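Local structure of lactate racemase apoprotein (Thermoanaerobacterium thermosaccharolyticum, 2YJG) at residues 17-27 against 407-416; 309-320 against 369-380. The protein catalyses the interconversion of the D- and L-isomers of lactate, using a nickel-pincer nucleotide cofactor that is absent from this apoprotein. One frame throughout, in Å; residues are numbered along the deposited sequence.

Contact 1 of 2, residues 17-27 against 407-416; sequences LPDERIQGILR and NNDSKINVIP
Arg21 and the turn 407-410 show how one side chain can extend the hold of an edge strand beyond its ladder. The chain of Arg21, bent at chi2 and chi3 (-63° and -54°), carries the guanidinium back over the turn, where NH2 donates to Ser410 O at 3.1 Å, close to the guanidinium plane, while NE adds a weaker bond to the same oxygen. Asn408 O lies over one face and Ile412 CD1 over the other; NH1 forms a salt bridge with Glu403. A methionine in its place would probably leave Ser410 O without its donors and Glu403 without its countercharge.

The backbones pair in parallel. Gln23 N gives to Ile412 O at 2.8 Å from above the carbonyl plane. Val414 N instead meets Gly24 O nearly end-on to the C=O, at 2.9 Å. Leu26 N approaches Val414 O in the same way, at 2.7 Å. The corner at Gln23 interrupts this ladder, and Gly24 N is buried with no partner.

Apolar contacts line one face: Leu17 CD1 meets Ile412 CD1 tip to tip at 3.7 Å, and Ile25 lies alongside Val414, pointing the same way. Further on, Pro416 CG sits 3.4 Å from Arg27 NH1, over a guanidinium face.

Strand 412-415 also bonds to strand 279-283 on its other edge; helix 395-405 packs on Leu17 and Ile412 through Leu399, strand 3-8 touches Ile25 and Val414, and strand 271-277 meets Leu26 and Asn413.

Contact 2 of 2, residues 309-320 against 369-380; sequences DGGVIIIAAECA and NHKVIMVTDSKN
Two neighbouring parallel strands of the C-terminal domain's sheet, 311-316 and 371-375, exemplify a regular ladder that ends in a polar cluster. Their axes approach to 4.7 Å with a 21° angle between directions. Ile313 bonds on both sides: its N donates to Lys371 O and its O accepts from Ile373 N, both at 2.8 Å. The ladder continues through Ile315 and Val375 to Ala317.

On one face Val312 CG1 presses on Ile373 CD1 at 3.4 Å, tighter than usual for two carbons, and Ile314 and Val375 carry the row onward; helix 395-405 covers this side. On the other, Ile315 CG2 lies against Met374 CG at 3.8 Å, the two side chains running side by side. Ile315 turns CG1 away from its own N (chi1 -174°), which leaves CG2 between N and the carbonyl carbon, where it meets Met374. The methionine then bends at chi3, and its CE approaches Cys319 SG.

The chain crosses from one strand to the next through helices 326-333, 338-346 and 357-369, a beta-alpha-beta crossover with extra helices; the last packs Ile366 on Ile313 and Val372, and helix 293-305 lies on the same face, against Met374.

Beyond the strand ends, the two segments are tied by side chains. Thr376 OG1 sits 2.8 Å from Ala317 O, with Glu318 O also close by. Asn380 ND2 reaches Cys319 O from above the carbonyl plane, whereas Lys379 NZ takes a lone pair of Ala320 O, in the carbonyl plane, at 2.6 Å. Asp377 OD1 closes an Asx turn by accepting from Lys379 N; its OD2 shares a water with Glu318 OE2. Cys319 lies about 7 Å, side chain to side chain, from Gln295, a probable substrate-binding residue.

Both contacts belong to one six-stranded parallel sheet, ordered 22-25, 412-415, 279-283, 311-316, 371-375, 390-392. Contact 1 joins the first two strands and contact 2 the fourth and fifth, with strand 279-283 bridging between them by backbone bonds to 412-415 and 311-316. Their centres are 16 Å apart, and their nearest atoms, about 6 Å apart, do not touch. Along the chain, 17-27 comes first, then 309-320 and 369-380, then 407-416, so both segments of contact 2 come between those of contact 1 in sequence. Helix 395-405 packs against both. Strand 22-25, from the N-terminal region, thus completes the edge of a sheet otherwise built from the C-terminal part of the protein.

Contact 1 of 2, residues 17-27 against 407-416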
loop_
_atom_site.group_PDB
_atom_site.type_symbol
_atom_site.label_atom_id
_atom_site.label_comp_id
_atom_site.label_asym_id
_atom_site.label_seq_id
_atom_site.Cartn_x
_atom_site.Cartn_y
_atom_site.Cartn_z
ATOM N N LEU A 17 42.690 24.602 3.301
ATOM C CA LEU A 17 43.524 24.371 4.485
ATOM C C LEU A 17 44.975 24.138 4.031
ATOM O O LEU A 17 45.219 23.191 3.270
ATOM C CB LEU A 17 43.056 23.119 5.245
ATOM C CG LEU A 17 43.806 22.766 6.508
ATOM C CD1 LEU A 17 43.874 23.907 7.568
ATOM C CD2 LEU A 17 43.108 21.470 7.039
ATOM N N PRO A 18 45.909 24.957 4.499
ATOM C CA PRO A 18 47.260 24.823 3.980
ATOM C C PRO A 18 47.893 23.460 4.229
ATOM O O PRO A 18 47.862 22.939 5.376
ATOM C CB PRO A 18 48.043 25.900 4.716
ATOM C CG PRO A 18 47.063 26.636 5.612
ATOM C CD PRO A 18 45.714 26.241 5.198
ATOM N N ASP A 19 48.497 22.899 3.172
ATOM C CA ASP A 19 49.033 21.543 3.244
ATOM C C ASP A 19 49.977 21.323 4.431
ATOM O O ASP A 19 50.000 20.246 5.031
ATOM C CB ASP A 19 49.799 21.195 1.938
ATOM C CG ASP A 19 48.921 21.187 0.680
ATOM O OD1 ASP A 19 47.682 20.915 0.695
ATOM O OD2 ASP A 19 49.514 21.395 -0.403
ATOM N N GLU A 20 50.751 22.342 4.803
ATOM C CA GLU A 20 51.732 22.209 5.893
ATOM C C GLU A 20 51.088 21.931 7.269
ATOM O O GLU A 20 51.730 21.357 8.160
ATOM C CB GLU A 20 52.656 23.439 6.001
ATOM C CG GLU A 20 51.967 24.793 6.218
ATOM C CD GLU A 20 52.717 25.761 7.178
ATOM O OE1 GLU A 20 53.674 25.379 7.887
ATOM O OE2 GLU A 20 52.325 26.939 7.265
ATOM N N ARG A 21 49.829 22.328 7.399
ATOM C CA ARG A 21 48.980 22.054 8.571
ATOM C C ARG A 21 48.333 20.657 8.628
ATOM O O ARG A 21 47.728 20.339 9.650
ATOM C CB ARG A 21 47.861 23.108 8.687
ATOM C CG ARG A 21 48.343 24.583 8.876
ATOM C CD ARG A 21 49.132 24.810 10.166
ATOM N NE ARG A 21 48.425 24.382 11.368
ATOM C CZ ARG A 21 47.417 25.041 11.929
ATOM N NH1 ARG A 21 46.975 26.188 11.401
ATOM N NH2 ARG A 21 46.833 24.539 13.018
ATOM N N ILE A 22 48.493 19.814 7.579
ATOM C CA ILE A 22 47.751 18.568 7.446
ATOM C C ILE A 22 48.586 17.377 7.813
ATOM O O ILE A 22 49.654 17.138 7.223
ATOM C CB ILE A 22 47.200 18.386 6.023
ATOM C CG1 ILE A 22 46.230 19.518 5.690
ATOM C CG2 ILE A 22 46.476 16.999 5.855
ATOM C CD1 ILE A 22 45.751 19.522 4.255
ATOM N N GLN A 23 48.108 16.607 8.776
ATOM C CA GLN A 23 48.715 15.363 9.084
ATOM C C GLN A 23 48.400 14.459 7.917
ATOM O O GLN A 23 49.283 14.113 7.084
ATOM C CB GLN A 23 48.231 14.818 10.442
ATOM C CG GLN A 23 48.992 13.612 10.933
ATOM C CD GLN A 23 50.398 13.904 11.351
ATOM O OE1 GLN A 23 50.636 14.675 12.275
ATOM N NE2 GLN A 23 51.375 13.283 10.650
ATOM N N GLY A 24 47.138 14.088 7.812
ATOM C CA GLY A 24 46.672 13.221 6.775
ATOM C C GLY A 24 45.218 13.602 6.452
ATOM O O GLY A 24 44.527 14.216 7.278
ATOM N N ILE A 25 44.775 13.217 5.267
ATOM C CA ILE A 25 43.369 13.397 4.859
ATOM C C ILE A 25 42.863 11.993 4.745
ATOM O O ILE A 25 43.285 11.225 3.869
ATOM C CB ILE A 25 43.193 14.170 3.540
ATOM C CG1 ILE A 25 43.748 15.596 3.630
ATOM C CG2 ILE A 25 41.726 14.187 3.119
ATOM C CD1 ILE A 25 43.579 16.459 2.264
ATOM N N LEU A 26 42.011 11.591 5.675
ATOM C CA LEU A 26 41.692 10.155 5.794
ATOM C C LEU A 26 40.326 9.895 5.188
ATOM O O LEU A 26 39.328 10.361 5.718
ATOM C CB LEU A 26 41.667 9.766 7.250
ATOM C CG LEU A 26 42.889 10.191 8.043
ATOM C CD1 LEU A 26 42.720 9.774 9.487
ATOM C CD2 LEU A 26 44.162 9.479 7.384
ATOM N N ARG A 27 40.315 9.137 4.088
ATOM C CA ARG A 27 39.112 8.842 3.356
ATOM C C ARG A 27 39.014 7.372 3.143
ATOM O O ARG A 27 40.000 6.692 2.878
ATOM C CB ARG A 27 39.098 9.464 1.952
ATOM C CG ARG A 27 39.191 10.979 1.893
ATOM C CD ARG A 27 39.184 11.405 0.403
ATOM N NE ARG A 27 39.653 12.772 0.184
ATOM C CZ ARG A 27 38.864 13.844 0.125
ATOM N NH1 ARG A 27 37.536 13.724 0.259
ATOM N NH2 ARG A 27 39.403 15.053 -0.092
ATOM N N ASN A 407 47.428 24.937 19.649
ATOM C CA ASN A 407 48.469 25.840 19.072
ATOM C C ASN A 407 48.086 26.235 17.641
ATOM O O ASN A 407 47.360 25.498 16.961
ATOM C CB ASN A 407 49.839 25.136 19.020
ATOM C CG ASN A 407 50.441 24.915 20.388
ATOM O OD1 ASN A 407 50.197 25.707 21.310
ATOM N ND2 ASN A 407 51.261 23.862 20.532
ATOM N N ASN A 408 48.624 27.350 17.154
ATOM C CA ASN A 408 48.350 27.788 15.760
ATOM C C ASN A 408 49.210 27.083 14.703
ATOM O O ASN A 408 49.165 27.456 13.520
ATOM C CB ASN A 408 48.438 29.323 15.608
ATOM C CG ASN A 408 49.868 29.852 15.636
ATOM O OD1 ASN A 408 50.830 29.103 15.883
ATOM N ND2 ASN A 408 50.016 31.166 15.395
ATOM N N ASP A 409 49.956 26.057 15.137
ATOM C CA ASP A 409 50.834 25.274 14.272
ATOM C C ASP A 409 50.515 23.767 14.262
ATOM O O ASP A 409 51.206 22.996 13.580
ATOM C CB ASP A 409 52.293 25.463 14.704
ATOM C CG ASP A 409 52.465 25.445 16.219
ATOM O OD1 ASP A 409 51.970 24.488 16.885
ATOM O OD2 ASP A 409 53.094 26.408 16.748
ATOM N N SER A 410 49.476 23.352 14.991
ATOM C CA SER A 410 49.243 21.928 15.231
ATOM C C SER A 410 48.904 21.204 13.944
ATOM O O SER A 410 48.040 21.667 13.236
ATOM C CB SER A 410 48.092 21.749 16.231
ATOM O OG SER A 410 48.412 22.292 17.512
ATOM N N LYS A 411 49.546 20.077 13.616
ATOM C CA LYS A 411 49.064 19.331 12.423
ATOM C C LYS A 411 47.648 18.778 12.686
ATOM O O LYS A 411 47.296 18.495 13.809
ATOM C CB LYS A 411 50.037 18.255 11.904
ATOM C CG LYS A 411 51.216 18.835 11.061
ATOM C CD LYS A 411 51.654 17.967 9.895
ATOM C CE LYS A 411 53.089 17.486 10.042
ATOM N NZ LYS A 411 53.772 16.868 8.877
ATOM N N ILE A 412 46.857 18.650 11.629
ATOM C CA ILE A 412 45.434 18.455 11.703
ATOM C C ILE A 412 45.112 17.244 10.913
ATOM O O ILE A 412 45.550 17.095 9.749
ATOM C CB ILE A 412 44.658 19.631 11.026
ATOM C CG1 ILE A 412 44.982 20.966 11.674
ATOM C CG2 ILE A 412 43.124 19.414 11.043
ATOM C CD1 ILE A 412 44.593 22.169 10.781
ATOM N N ASN A 413 44.312 16.371 11.498
ATOM C CA ASN A 413 43.787 15.260 10.766
ATOM C C ASN A 413 42.490 15.692 10.091
ATOM O O ASN A 413 41.621 16.211 10.763
ATOM C CB ASN A 413 43.523 14.060 11.699
ATOM C CG ASN A 413 44.738 13.147 11.918
ATOM O OD1 ASN A 413 44.837 12.456 12.958
ATOM N ND2 ASN A 413 45.606 13.067 10.935
ATOM N N VAL A 414 42.309 15.419 8.797
ATOM C CA VAL A 414 41.047 15.730 8.079
ATOM C C VAL A 414 40.352 14.473 7.678
ATOM O O VAL A 414 40.899 13.659 6.935
ATOM C CB VAL A 414 41.291 16.620 6.801
ATOM C CG1 VAL A 414 39.934 16.959 6.098
ATOM C CG2 VAL A 414 42.040 17.917 7.203
ATOM N N ILE A 415 39.132 14.271 8.176
ATOM C CA ILE A 415 38.377 13.086 7.865
ATOM C C ILE A 415 37.095 13.617 7.219
ATOM O O ILE A 415 36.133 13.927 7.939
ATOM C CB ILE A 415 37.988 12.313 9.124
ATOM C CG1 ILE A 415 39.215 12.122 10.059
ATOM C CG2 ILE A 415 37.324 10.983 8.718
ATOM C CD1 ILE A 415 38.949 11.226 11.299
ATOM N N PRO A 416 37.077 13.742 5.882
ATOM C CA PRO A 416 35.962 14.506 5.306
ATOM C C PRO A 416 34.564 13.934 5.561
ATOM O O PRO A 416 33.628 14.710 5.734
ATOM C CB PRO A 416 36.266 14.576 3.805
ATOM C CG PRO A 416 37.736 14.041 3.645
ATOM C CD PRO A 416 38.111 13.343 4.896
#

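Contact 2 of 2, residues 309-320 against 369-380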
loop_
_atom_site.group_PDB
_atom_site.type_symbol
_atom_site.label_atom_id
_atom_site.label_comp_id
_atom_site.label_asym_id
_atom_site.label_seq_id
_atom_site.Cartn_x
_atom_site.Cartn_y
_atom_site.Cartn_z
ATOM N N ASP A 309 44.509 12.993 23.269
ATOM C CA ASP A 309 43.853 13.358 24.513
ATOM C C ASP A 309 44.005 14.811 24.743
ATOM O O ASP A 309 45.110 15.392 24.615
ATOM C CB ASP A 309 44.441 12.608 25.721
ATOM C CG ASP A 309 44.502 11.075 25.507
ATOM O OD1 ASP A 309 43.463 10.451 25.133
ATOM O OD2 ASP A 309 45.614 10.489 25.693
ATOM N N GLY A 310 42.882 15.453 25.023
ATOM C CA GLY A 310 42.838 16.885 25.188
ATOM C C GLY A 310 42.796 17.724 23.948
ATOM O O GLY A 310 42.850 18.922 24.052
ATOM N N GLY A 311 42.717 17.083 22.775
ATOM C CA GLY A 311 42.700 17.761 21.517
ATOM C C GLY A 311 41.306 18.259 21.208
ATOM O O GLY A 311 40.390 18.081 22.016
ATOM N N VAL A 312 41.164 18.858 20.026
ATOM C CA VAL A 312 39.933 19.481 19.573
ATOM C C VAL A 312 39.415 18.769 18.341
ATOM O O VAL A 312 40.159 18.513 17.396
ATOM C CB VAL A 312 40.172 20.966 19.299
ATOM C CG1 VAL A 312 38.858 21.684 18.899
ATOM C CG2 VAL A 312 40.786 21.632 20.555
ATOM N N ILE A 313 38.150 18.359 18.396
ATOM C CA ILE A 313 37.482 17.788 17.264
ATOM C C ILE A 313 36.526 18.857 16.712
ATOM O O ILE A 313 35.636 19.366 17.466
ATOM C CB ILE A 313 36.682 16.535 17.686
ATOM C CG1 ILE A 313 37.626 15.418 18.162
ATOM C CG2 ILE A 313 35.742 16.038 16.561
ATOM C CD1 ILE A 313 36.873 14.397 19.212
ATOM N N ILE A 314 36.712 19.213 15.443
ATOM C CA ILE A 314 35.766 20.079 14.659
ATOM C C ILE A 314 34.914 19.194 13.778
ATOM O O ILE A 314 35.415 18.371 12.997
ATOM C CB ILE A 314 36.470 21.111 13.751
ATOM C CG1 ILE A 314 37.403 21.994 14.555
ATOM C CG2 ILE A 314 35.438 21.923 12.986
ATOM C CD1 ILE A 314 38.508 22.752 13.742
ATOM N N ILE A 315 33.608 19.330 13.924
ATOM C CA ILE A 315 32.673 18.544 13.158
ATOM C C ILE A 315 31.675 19.473 12.434
ATOM O O ILE A 315 31.026 20.304 13.063
ATOM C CB ILE A 315 31.901 17.473 14.014
ATOM C CG1 ILE A 315 31.097 16.642 13.042
ATOM C CG2 ILE A 315 31.007 18.075 15.056
ATOM C CD1 ILE A 315 30.647 15.282 13.418
ATOM N N ALA A 316 31.542 19.287 11.120
ATOM C CA ALA A 316 30.569 20.011 10.369
ATOM C C ALA A 316 29.373 19.126 10.222
ATOM O O ALA A 316 29.479 18.057 9.670
ATOM C CB ALA A 316 31.109 20.438 8.998
ATOM N N ALA A 317 28.239 19.600 10.754
ATOM C CA ALA A 317 26.954 18.874 10.807
ATOM C C ALA A 317 25.830 19.938 10.850
ATOM O O ALA A 317 25.708 20.699 11.801
ATOM C CB ALA A 317 26.888 17.931 12.052
ATOM N N GLU A 318 25.067 20.048 9.772
ATOM C CA GLU A 318 24.058 21.129 9.656
ATOM C C GLU A 318 23.044 21.025 10.768
ATOM O O GLU A 318 22.653 22.031 11.365
ATOM C CB GLU A 318 23.367 21.008 8.311
ATOM C CG GLU A 318 22.268 22.000 8.107
ATOM C CD GLU A 318 21.557 21.871 6.802
ATOM O OE1 GLU A 318 21.006 20.781 6.500
ATOM O OE2 GLU A 318 21.518 22.903 6.078
ATOM N N CYS A 319 22.641 19.790 11.093
ATOM C CA CYS A 319 21.680 19.566 12.178
ATOM C C CYS A 319 20.407 20.376 12.001
ATOM O O CYS A 319 19.939 21.031 12.918
ATOM C CB CYS A 319 22.292 19.816 13.569
ATOM S SG CYS A 319 23.738 18.723 13.908
ATOM N N ALA A 320 19.877 20.325 10.801
ATOM C CA ALA A 320 18.688 21.098 10.432
ATOM C C ALA A 320 17.514 20.820 11.364
ATOM O O ALA A 320 16.685 21.707 11.552
ATOM C CB ALA A 320 18.263 20.742 8.969
ATOM N N ASN A 369 37.437 13.883 27.421
ATOM C CA ASN A 369 38.837 13.858 26.960
ATOM C C ASN A 369 39.172 14.873 25.828
ATOM O O ASN A 369 40.355 14.970 25.435
ATOM C CB ASN A 369 39.178 12.482 26.383
ATOM C CG ASN A 369 39.414 11.434 27.405
ATOM O OD1 ASN A 369 39.402 11.669 28.612
ATOM N ND2 ASN A 369 39.591 10.190 26.907
ATOM N N HIS A 370 38.154 15.522 25.268
ATOM C CA HIS A 370 38.333 16.350 24.060
ATOM C C HIS A 370 37.376 17.503 24.062
ATOM O O HIS A 370 36.258 17.379 24.570
ATOM C CB HIS A 370 38.055 15.537 22.785
ATOM C CG HIS A 370 38.830 14.275 22.704
ATOM N ND1 HIS A 370 38.331 13.064 23.131
ATOM C CD2 HIS A 370 40.084 14.034 22.251
ATOM C CE1 HIS A 370 39.261 12.132 22.962
ATOM N NE2 HIS A 370 40.316 12.688 22.387
ATOM N N LYS A 371 37.759 18.590 23.406
ATOM C CA LYS A 371 36.800 19.658 23.115
ATOM C C LYS A 371 36.185 19.406 21.774
ATOM O O LYS A 371 36.900 18.970 20.876
ATOM C CB LYS A 371 37.542 21.004 23.040
ATOM C CG LYS A 371 38.328 21.318 24.272
ATOM C CD LYS A 371 37.514 21.891 25.361
ATOM C CE LYS A 371 38.350 21.913 26.693
ATOM N NZ LYS A 371 38.054 23.121 27.544
ATOM N N VAL A 372 34.895 19.683 21.622
ATOM C CA VAL A 372 34.236 19.550 20.346
ATOM C C VAL A 372 33.712 20.912 19.947
ATOM O O VAL A 372 33.141 21.686 20.795
ATOM C CB VAL A 372 33.130 18.503 20.389
ATOM C CG1 VAL A 372 32.346 18.451 19.051
ATOM C CG2 VAL A 372 33.731 17.128 20.737
ATOM N N ILE A 373 33.994 21.243 18.698
ATOM C CA ILE A 373 33.491 22.462 18.074
ATOM C C ILE A 373 32.547 22.053 16.981
ATOM O O ILE A 373 32.906 21.251 16.109
ATOM C CB ILE A 373 34.624 23.372 17.464
ATOM C CG1 ILE A 373 35.513 23.899 18.568
ATOM C CG2 ILE A 373 34.015 24.556 16.649
ATOM C CD1 ILE A 373 36.860 24.291 18.145
ATOM N N MET A 374 31.322 22.564 17.011
ATOM C CA MET A 374 30.394 22.211 15.953
ATOM C C MET A 374 30.150 23.414 14.993
ATOM O O MET A 374 29.750 24.493 15.404
ATOM C CB MET A 374 29.059 21.693 16.498
ATOM C CG MET A 374 29.104 20.420 17.316
ATOM S SD MET A 374 27.455 19.762 17.643
ATOM C CE MET A 374 27.088 19.031 16.121
ATOM N N VAL A 375 30.403 23.193 13.719
ATOM C CA VAL A 375 29.941 24.055 12.627
ATOM C C VAL A 375 28.577 23.549 12.236
ATOM O O VAL A 375 28.422 22.453 11.709
ATOM C CB VAL A 375 30.954 24.028 11.391
ATOM C CG1 VAL A 375 30.433 24.790 10.144
ATOM C CG2 VAL A 375 32.369 24.556 11.832
ATOM N N THR A 376 27.569 24.407 12.456
ATOM C CA THR A 376 26.199 24.018 12.421
ATOM C C THR A 376 25.331 25.251 12.189
ATOM O O THR A 376 25.796 26.337 12.349
ATOM C CB THR A 376 25.838 23.313 13.740
ATOM O OG1 THR A 376 24.619 22.643 13.557
ATOM C CG2 THR A 376 25.738 24.274 14.910
ATOM N N ASP A 377 24.096 25.017 11.778
ATOM C CA ASP A 377 23.065 26.031 11.576
ATOM C C ASP A 377 22.942 26.863 12.810
ATOM O O ASP A 377 22.968 26.303 13.904
ATOM C CB ASP A 377 21.750 25.302 11.285
ATOM C CG ASP A 377 20.669 26.197 10.761
ATOM O OD1 ASP A 377 20.148 27.061 11.548
ATOM O OD2 ASP A 377 20.300 25.978 9.570
ATOM N N SER A 378 22.760 28.184 12.646
ATOM C CA SER A 378 22.726 29.109 13.780
ATOM C C SER A 378 21.615 28.830 14.767
ATOM O O SER A 378 21.768 29.202 15.942
ATOM C CB SER A 378 22.630 30.574 13.336
ATOM O OG SER A 378 21.384 30.805 12.704
ATOM N N LYS A 379 20.536 28.183 14.294
ATOM C CA LYS A 379 19.388 27.713 15.119
ATOM C C LYS A 379 19.871 26.855 16.252
ATOM O O LYS A 379 19.204 26.752 17.318
ATOM C CB LYS A 379 18.449 26.771 14.324
ATOM C CG LYS A 379 17.607 27.291 13.216
ATOM C CD LYS A 379 16.735 26.172 12.577
ATOM C CE LYS A 379 17.494 25.087 11.781
ATOM N NZ LYS A 379 16.567 24.199 10.885
ATOM N N ASN A 380 21.043 26.237 16.082
ATOM C CA ASN A 380 21.522 25.270 17.044
ATOM C C ASN A 380 22.616 25.754 17.996
ATOM O O ASN A 380 23.100 24.957 18.815
ATOM C CB ASN A 380 22.120 24.040 16.295
ATOM C CG ASN A 380 21.114 23.360 15.409
ATOM O OD1 ASN A 380 19.949 23.227 15.807
ATOM N ND2 ASN A 380 21.538 22.931 14.172
HETATM O O HOH W 1 21.693 25.283 6.975
#